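Local structure of phosphoenolpyruvate-protein phosphotransferase (Acinetobacter sp., 3CI6) at residues D43-Y48 against G130-Q135; L118-M123 against F149-C154. The protein probably transfers the phosphoryl group of phosphoenolpyruvate to a histidine of an acceptor protein, using magnesium, with this chain forming its GAF domain. All coordinates share one frame; numbering follows the deposited sequence.

Interaction 1 of 2, residues D43-Y48 against G130-Q135; sequences DVCSIY and GVLVVQ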
ATOM      1  N   ASP B  43      -8.988 -20.676   3.766  1.00  5.49           N
ATOM      2  CA  ASP B  43      -8.272 -21.690   4.534  1.00  6.00           C
ATOM      3  C   ASP B  43      -6.832 -21.297   4.807  1.00  6.20           C
ATOM      4  O   ASP B  43      -6.329 -21.531   5.906  1.00  7.07           O
ATOM      5  CB  ASP B  43      -8.278 -23.030   3.797  1.00  5.92           C
ATOM      6  CG  ASP B  43      -9.648 -23.636   3.707  1.00  7.98           C
ATOM      7  OD1 ASP B  43     -10.425 -23.506   4.690  1.00 11.87           O
ATOM      8  OD2 ASP B  43      -9.950 -24.284   2.658  1.00  9.48           O
ATOM      9  N   VAL B  44      -6.166 -20.741   3.794  1.00  4.28           N
ATOM     10  CA  VAL B  44      -4.770 -20.410   3.884  1.00  4.36           C
ATOM     11  C   VAL B  44      -4.435 -19.080   3.254  1.00  5.36           C
ATOM     12  O   VAL B  44      -4.898 -18.789   2.155  1.00  5.83           O
ATOM     13  CB  VAL B  44      -3.885 -21.493   3.201  1.00  4.42           C
ATOM     14  CG1 VAL B  44      -2.403 -21.087   3.178  1.00  6.14           C
ATOM     15  CG2 VAL B  44      -4.113 -22.858   3.845  1.00  7.06           C
ATOM     16  N   CYS B  45      -3.651 -18.261   3.950  1.00  5.91           N
ATOM     17  CA  CYS B  45      -3.020 -17.101   3.340  1.00  6.19           C
ATOM     18  C   CYS B  45      -1.562 -17.088   3.760  1.00  5.68           C
ATOM     19  O   CYS B  45      -1.272 -17.121   4.945  1.00  6.64           O
ATOM     20  CB  CYS B  45      -3.702 -15.845   3.787  1.00  6.61           C
ATOM     21  SG  CYS B  45      -2.926 -14.336   3.059  1.00  7.90           S
ATOM     22  N   SER B  46      -0.678 -17.054   2.781  1.00  5.58           N
ATOM     23  CA  SER B  46       0.754 -17.077   3.033  1.00  6.11           C
ATOM     24  C   SER B  46       1.454 -16.025   2.221  1.00  6.13           C
ATOM     25  O   SER B  46       0.988 -15.640   1.154  1.00  7.02           O
ATOM     26  CB  SER B  46       1.336 -18.418   2.633  1.00  7.52           C
ATOM     27  OG  SER B  46       0.660 -19.516   3.199  1.00  6.60           O
ATOM     28  N   ILE B  47       2.637 -15.635   2.683  0.70  6.21           N
ATOM     29  CA  ILE B  47       3.452 -14.708   1.918  0.70  6.71           C
ATOM     30  C   ILE B  47       4.859 -15.259   1.787  0.70  6.11           C
ATOM     31  O   ILE B  47       5.466 -15.754   2.753  0.70  5.83           O
ATOM     32  CB  ILE B  47       3.452 -13.295   2.517  0.70  7.26           C
ATOM     33  CG1 ILE B  47       4.208 -12.314   1.620  0.70  9.62           C
ATOM     34  CG2 ILE B  47       3.985 -13.308   3.937  0.70  9.49           C
ATOM     35  CD1 ILE B  47       3.691 -12.218   0.279  0.70 13.30           C
ATOM     36  N   TYR B  48       5.313 -15.280   0.544  1.00  5.62           N
ATOM     37  CA  TYR B  48       6.652 -15.724   0.188  1.00  5.47           C
ATOM     38  C   TYR B  48       7.420 -14.499  -0.247  1.00  6.63           C
ATOM     39  O   TYR B  48       7.002 -13.762  -1.168  1.00  7.57           O
ATOM     40  CB  TYR B  48       6.576 -16.756  -0.983  1.00  7.35           C
ATOM     41  CG  TYR B  48       5.878 -18.022  -0.645  1.00  8.37           C
ATOM     42  CD1 TYR B  48       4.506 -18.083  -0.756  1.00  9.53           C
ATOM     43  CD2 TYR B  48       6.555 -19.169  -0.214  1.00 11.38           C
ATOM     44  CE1 TYR B  48       3.798 -19.223  -0.437  1.00 11.24           C
ATOM     45  CE2 TYR B  48       5.833 -20.299   0.108  1.00 11.52           C
ATOM     46  CZ  TYR B  48       4.464 -20.304  -0.011  1.00 12.09           C
ATOM     47  OH  TYR B  48       3.673 -21.429   0.315  1.00 15.42           O
ATOM     48  N   GLY B 130       7.999 -10.331  -3.780  1.00  4.88           N
ATOM     49  CA  GLY B 130       7.382 -11.531  -3.164  1.00  4.77           C
ATOM     50  C   GLY B 130       6.070 -11.848  -3.833  1.00  4.45           C
ATOM     51  O   GLY B 130       5.707 -11.209  -4.813  1.00  5.16           O
ATOM     52  N   VAL B 131       5.405 -12.860  -3.305  1.00  4.25           N
ATOM     53  CA  VAL B 131       4.126 -13.331  -3.805  1.00  4.46           C
ATOM     54  C   VAL B 131       3.254 -13.667  -2.615  1.00  5.31           C
ATOM     55  O   VAL B 131       3.646 -14.380  -1.724  1.00  5.28           O
ATOM     56  CB  VAL B 131       4.293 -14.571  -4.707  1.00  4.69           C
ATOM     57  CG1 VAL B 131       2.897 -15.080  -5.113  1.00  5.89           C
ATOM     58  CG2 VAL B 131       5.185 -14.256  -5.919  1.00  5.65           C
ATOM     59  N   LEU B 132       2.038 -13.134  -2.635  1.00  5.66           N
ATOM     60  CA  LEU B 132       1.014 -13.485  -1.667  1.00  6.76           C
ATOM     61  C   LEU B 132       0.145 -14.585  -2.246  1.00  6.95           C
ATOM     62  O   LEU B 132      -0.259 -14.515  -3.412  1.00  8.69           O
ATOM     63  CB  LEU B 132       0.182 -12.260  -1.354  1.00  7.01           C
ATOM     64  CG  LEU B 132      -0.935 -12.705  -0.444  1.00 11.79           C
ATOM     65  CD1 LEU B 132      -0.608 -12.346   0.894  1.00 13.88           C
ATOM     66  CD2 LEU B 132      -2.327 -12.379  -0.937  1.00 15.79           C
ATOM     67  N   VAL B 133      -0.117 -15.621  -1.445  1.00  6.36           N
ATOM     68  CA  VAL B 133      -0.894 -16.760  -1.897  1.00  7.44           C
ATOM     69  C   VAL B 133      -2.091 -16.973  -0.984  1.00  8.70           C
ATOM     70  O   VAL B 133      -1.936 -17.048   0.229  1.00  9.87           O
ATOM     71  CB  VAL B 133      -0.021 -18.005  -1.904  1.00  7.30           C
ATOM     72  CG1 VAL B 133      -0.856 -19.216  -2.198  1.00  9.33           C
ATOM     73  CG2 VAL B 133       1.158 -17.845  -2.911  1.00  7.93           C
ATOM     74  N   VAL B 134      -3.278 -17.080  -1.564  1.00  6.70           N
ATOM     75  CA  VAL B 134      -4.500 -17.478  -0.886  1.00  7.19           C
ATOM     76  C   VAL B 134      -4.897 -18.831  -1.459  1.00  6.10           C
ATOM     77  O   VAL B 134      -4.938 -19.022  -2.693  1.00  6.06           O
ATOM     78  CB  VAL B 134      -5.591 -16.408  -1.069  1.00  7.93           C
ATOM     79  CG1 VAL B 134      -6.956 -16.961  -0.796  1.00  8.88           C
ATOM     80  CG2 VAL B 134      -5.294 -15.175  -0.206  1.00  7.91           C
ATOM     81  N   GLN B 135      -5.130 -19.804  -0.599  1.00  5.68           N
ATOM     82  CA  GLN B 135      -5.511 -21.154  -1.037  1.00  7.33           C
ATOM     83  C   GLN B 135      -6.711 -21.646  -0.259  1.00  6.94           C
ATOM     84  O   GLN B 135      -6.891 -21.290   0.903  1.00  6.20           O
ATOM     85  CB  GLN B 135      -4.377 -22.151  -0.838  1.00  7.39           C
ATOM     86  CG  GLN B 135      -3.223 -21.913  -1.792  1.00  9.07           C
ATOM     87  CD  GLN B 135      -2.056 -22.817  -1.464  1.00 10.57           C
ATOM     88  OE1 GLN B 135      -1.429 -22.702  -0.395  1.00 13.19           O
ATOM     89  NE2 GLN B 135      -1.796 -23.776  -2.357  1.00 12.84           N
TER
HETATM   90  O   HOH W   1       0.346 -20.947   0.893  1.00 21.22           O

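Interaction 2 of 2, residues L118-M123 against F149-C154; sequences LGVPVM and FLVTLC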
ATOM      1  N   LEU B 118      -4.984 -18.358  -5.482  1.00  5.74           N
ATOM      2  CA  LEU B 118      -5.019 -16.951  -5.835  1.00  6.26           C
ATOM      3  C   LEU B 118      -3.689 -16.340  -5.439  1.00  5.92           C
ATOM      4  O   LEU B 118      -3.387 -16.189  -4.257  1.00  5.83           O
ATOM      5  CB  LEU B 118      -6.183 -16.259  -5.126  1.00  6.12           C
ATOM      6  CG  LEU B 118      -6.256 -14.742  -5.145  1.00  7.96           C
ATOM      7  CD1 LEU B 118      -6.115 -14.146  -6.527  1.00 10.71           C
ATOM      8  CD2 LEU B 118      -7.594 -14.278  -4.497  1.00  9.26           C
ATOM      9  N   GLY B 119      -2.854 -16.075  -6.436  1.00  4.95           N
ATOM     10  CA  GLY B 119      -1.484 -15.545  -6.195  1.00  5.20           C
ATOM     11  C   GLY B 119      -1.400 -14.122  -6.709  1.00  5.12           C
ATOM     12  O   GLY B 119      -1.888 -13.838  -7.827  1.00  4.97           O
ATOM     13  N   VAL B 120      -0.802 -13.241  -5.902  1.00  4.67           N
ATOM     14  CA  VAL B 120      -0.773 -11.827  -6.178  1.00  5.34           C
ATOM     15  C   VAL B 120       0.683 -11.363  -6.036  1.00  5.59           C
ATOM     16  O   VAL B 120       1.326 -11.645  -5.018  1.00  6.00           O
ATOM     17  CB  VAL B 120      -1.675 -11.045  -5.206  1.00  6.69           C
ATOM     18  CG1 VAL B 120      -1.656  -9.590  -5.584  1.00  7.34           C
ATOM     19  CG2 VAL B 120      -3.083 -11.601  -5.241  1.00  8.64           C
ATOM     20  N   PRO B 121       1.216 -10.710  -7.061  1.00  5.45           N
ATOM     21  CA  PRO B 121       2.622 -10.289  -6.933  1.00  4.76           C
ATOM     22  C   PRO B 121       2.758  -9.068  -6.039  1.00  5.91           C
ATOM     23  O   PRO B 121       1.913  -8.166  -6.063  1.00  8.09           O
ATOM     24  CB  PRO B 121       2.979  -9.922  -8.341  1.00  5.56           C
ATOM     25  CG  PRO B 121       1.704  -9.500  -8.943  1.00  6.61           C
ATOM     26  CD  PRO B 121       0.636 -10.321  -8.346  1.00  5.60           C
ATOM     27  N   VAL B 122       3.857  -9.034  -5.277  1.00  5.02           N
ATOM     28  CA  VAL B 122       4.227  -7.874  -4.447  1.00  4.75           C
ATOM     29  C   VAL B 122       5.331  -7.207  -5.255  1.00  5.69           C
ATOM     30  O   VAL B 122       6.409  -7.787  -5.437  1.00  6.47           O
ATOM     31  CB  VAL B 122       4.690  -8.295  -3.037  1.00  4.64           C
ATOM     32  CG1 VAL B 122       4.962  -7.039  -2.248  1.00  5.48           C
ATOM     33  CG2 VAL B 122       3.650  -9.173  -2.343  1.00  4.77           C
HETATM   34  N   MSE B 123       5.016  -6.019  -5.778  0.50  4.91           N
HETATM   35  CA  MSE B 123       5.882  -5.265  -6.696  0.50  4.60           C
HETATM   36  C   MSE B 123       6.275  -3.910  -6.108  0.50  5.04           C
HETATM   37  O   MSE B 123       5.406  -3.175  -5.667  0.50  5.36           O
HETATM   38  CB  MSE B 123       5.132  -4.985  -7.992  0.50  5.25           C
HETATM   39  CG  MSE B 123       4.573  -6.203  -8.709  0.50  6.55           C
HETATM   40 SE   MSE B 123       5.889  -7.469  -9.364  0.50 13.10          SE
HETATM   41  CE  MSE B 123       6.848  -6.172 -10.510  0.50  9.89           C
ATOM     42  N   PHE B 149      -8.622  -5.822  -3.170  1.00  5.51           N
ATOM     43  CA  PHE B 149      -8.240  -5.821  -1.768  1.00  5.71           C
ATOM     44  C   PHE B 149      -6.806  -6.291  -1.607  1.00  6.29           C
ATOM     45  O   PHE B 149      -5.988  -5.649  -0.950  1.00  6.09           O
ATOM     46  CB  PHE B 149      -9.251  -6.725  -1.032  1.00  6.23           C
ATOM     47  CG  PHE B 149      -8.925  -7.058   0.415  1.00  5.94           C
ATOM     48  CD1 PHE B 149      -9.058  -6.104   1.393  1.00  7.70           C
ATOM     49  CD2 PHE B 149      -8.657  -8.373   0.809  1.00  7.71           C
ATOM     50  CE1 PHE B 149      -8.855  -6.405   2.751  1.00  8.54           C
ATOM     51  CE2 PHE B 149      -8.448  -8.690   2.161  1.00  6.57           C
ATOM     52  CZ  PHE B 149      -8.530  -7.697   3.120  1.00  9.13           C
ATOM     53  N   LEU B 150      -6.512  -7.449  -2.203  1.00  5.41           N
ATOM     54  CA  LEU B 150      -5.180  -8.026  -2.048  1.00  5.15           C
ATOM     55  C   LEU B 150      -4.134  -7.193  -2.748  1.00  4.97           C
ATOM     56  O   LEU B 150      -3.020  -7.061  -2.240  1.00  6.10           O
ATOM     57  CB  LEU B 150      -5.158  -9.459  -2.564  1.00  5.42           C
ATOM     58  CG  LEU B 150      -6.033 -10.441  -1.793  1.00  5.35           C
ATOM     59  CD1 LEU B 150      -5.982 -11.818  -2.452  1.00  8.05           C
ATOM     60  CD2 LEU B 150      -5.646 -10.503  -0.315  1.00  7.30           C
ATOM     61  N   VAL B 151      -4.427  -6.698  -3.958  1.00  5.00           N
ATOM     62  CA  VAL B 151      -3.461  -5.821  -4.647  1.00  4.87           C
ATOM     63  C   VAL B 151      -3.082  -4.623  -3.771  1.00  5.01           C
ATOM     64  O   VAL B 151      -1.910  -4.244  -3.663  1.00  5.60           O
ATOM     65  CB  VAL B 151      -3.961  -5.421  -6.043  1.00  5.02           C
ATOM     66  CG1 VAL B 151      -3.150  -4.267  -6.650  1.00  4.56           C
ATOM     67  CG2 VAL B 151      -3.991  -6.644  -6.964  1.00  5.29           C
ATOM     68  N   THR B 152      -4.073  -4.006  -3.137  1.00  4.56           N
ATOM     69  CA  THR B 152      -3.829  -2.821  -2.327  1.00  5.57           C
ATOM     70  C   THR B 152      -2.974  -3.148  -1.102  1.00  6.53           C
ATOM     71  O   THR B 152      -1.987  -2.448  -0.826  1.00  7.08           O
ATOM     72  CB  THR B 152      -5.158  -2.158  -1.958  1.00  5.62           C
ATOM     73  OG1 THR B 152      -5.883  -1.830  -3.164  1.00  6.49           O
ATOM     74  CG2 THR B 152      -4.871  -0.884  -1.101  1.00  6.28           C
ATOM     75  N   LEU B 153      -3.284  -4.246  -0.396  1.00  5.32           N
ATOM     76  CA  LEU B 153      -2.441  -4.665   0.714  1.00  6.24           C
ATOM     77  C   LEU B 153      -1.045  -5.026   0.247  1.00  6.50           C
ATOM     78  O   LEU B 153      -0.055  -4.706   0.902  1.00  6.94           O
ATOM     79  CB  LEU B 153      -3.078  -5.846   1.437  1.00  6.72           C
ATOM     80  CG  LEU B 153      -4.279  -5.461   2.268  1.00  7.41           C
ATOM     81  CD1 LEU B 153      -5.095  -6.731   2.647  1.00  9.64           C
ATOM     82  CD2 LEU B 153      -3.899  -4.650   3.503  1.00  9.94           C
ATOM     83  N   CYS B 154      -0.934  -5.707  -0.896  1.00  6.37           N
ATOM     84  CA  CYS B 154       0.404  -6.055  -1.342  1.00  6.13           C
ATOM     85  C   CYS B 154       1.228  -4.782  -1.646  1.00  6.25           C
ATOM     86  O   CYS B 154       2.449  -4.726  -1.408  1.00  6.08           O
ATOM     87  CB  CYS B 154       0.356  -6.953  -2.566  1.00  6.32           C
ATOM     88  SG  CYS B 154      -0.071  -8.652  -2.189  1.00  6.99           S
TER

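Interaction 1 of 2, residues D43-Y48 against G130-Q135
S46 and V133 form the middle of an antiparallel strand pair, each giving its N-H to the other's carbonyl. The bond from V133 N to S46 O is 2.8 Å long and almost straight, at 176°. V44 with Q135 and Y48 with V131 make the same double exchange; the link from V44 N to Q135 O, at the start of strand 44-51, is the most bent (141°). Between these pairs, C45 CA lies 3.3 Å from V133 O in a CA-H...O contact.

One water ties polar groups of both strands together. It donates to Q135 OE1 at 2.8 Å and meets S46 OG at 2.7 Å, with only a weak link to Y48 OH. S46 OG is also hydrogen-bonded to S62 OG on neighbouring strand 56-63.

With chi1 at 179°, C45 SG swings away from its backbone N and reaches L132 CD1 at 3.7 Å and, less closely, V134 CG2, on the face packed against helices 25-40 and 144-167. On the other face the Y48 ring crosses V133 obliquely, CE1 lying 3.9 Å from CG2, and V131 O sits at the ring's edge. These two strands are the central neighbours of the antiparallel sheet, strand order 3-2-1-6-5-4, that characterises the GAF fold.

Interaction 2 of 2, residues L118-M123 against F149-C154
L118 and L150 meet tip to tip, CD2 to CD1 at 3.6 Å, where helix 144-167 packs on the antiparallel sheet of the GAF fold. V120 uses both branches: CG2 faces L150 CB at 4.0 Å, and CG1 meets V151 CG2 and C154 SG. Its side chain stands at about a right angle to those of L150 and V151. CG1 anti to the backbone N (chi1 -177°) turns that methyl to V151 and C154 and leaves CG2 to L150. Further along the strand C154 lies against V120 and V122, its SG 3.9 Å from V120 CG1 and its CB near P121 O.

The segments run in roughly the same direction, 28° apart, with axes 8.3 Å from each other at their closest. Neighbouring strand 127-136 also contributes: L132 touches both L150 and C154, and V134 touches L118. Helix 25-40 adds V36 and M40 against L150. Further out, V16 of the second subunit packs on V151 and L12 of that subunit on T152. At the far end of the contact, V122 sets both methyls against C154, CG2 3.8 Å from SG and CG1 3.5 Å from the carbonyl O of C154.

Overall arrangement
From the N terminus the chain passes through helices 7-20 and 25-40 before entering strand 44-51, the first partner of interaction 1. It then runs through the strands and the helix that follow, and strand 116-124 lays down the first half of interaction 2. Strand 127-136 comes next and closes the long loop of interaction 1; helix 144-167 then closes the shorter loop of interaction 2. The segments alternate, so the two loops cross. Adjacent strands 116-124 and 127-136 join the contacts through probable hydrogen bonds from V134 N to L118 O and from V120 N to L132 O. Together they tie the sheet's centre to the C-terminal helix.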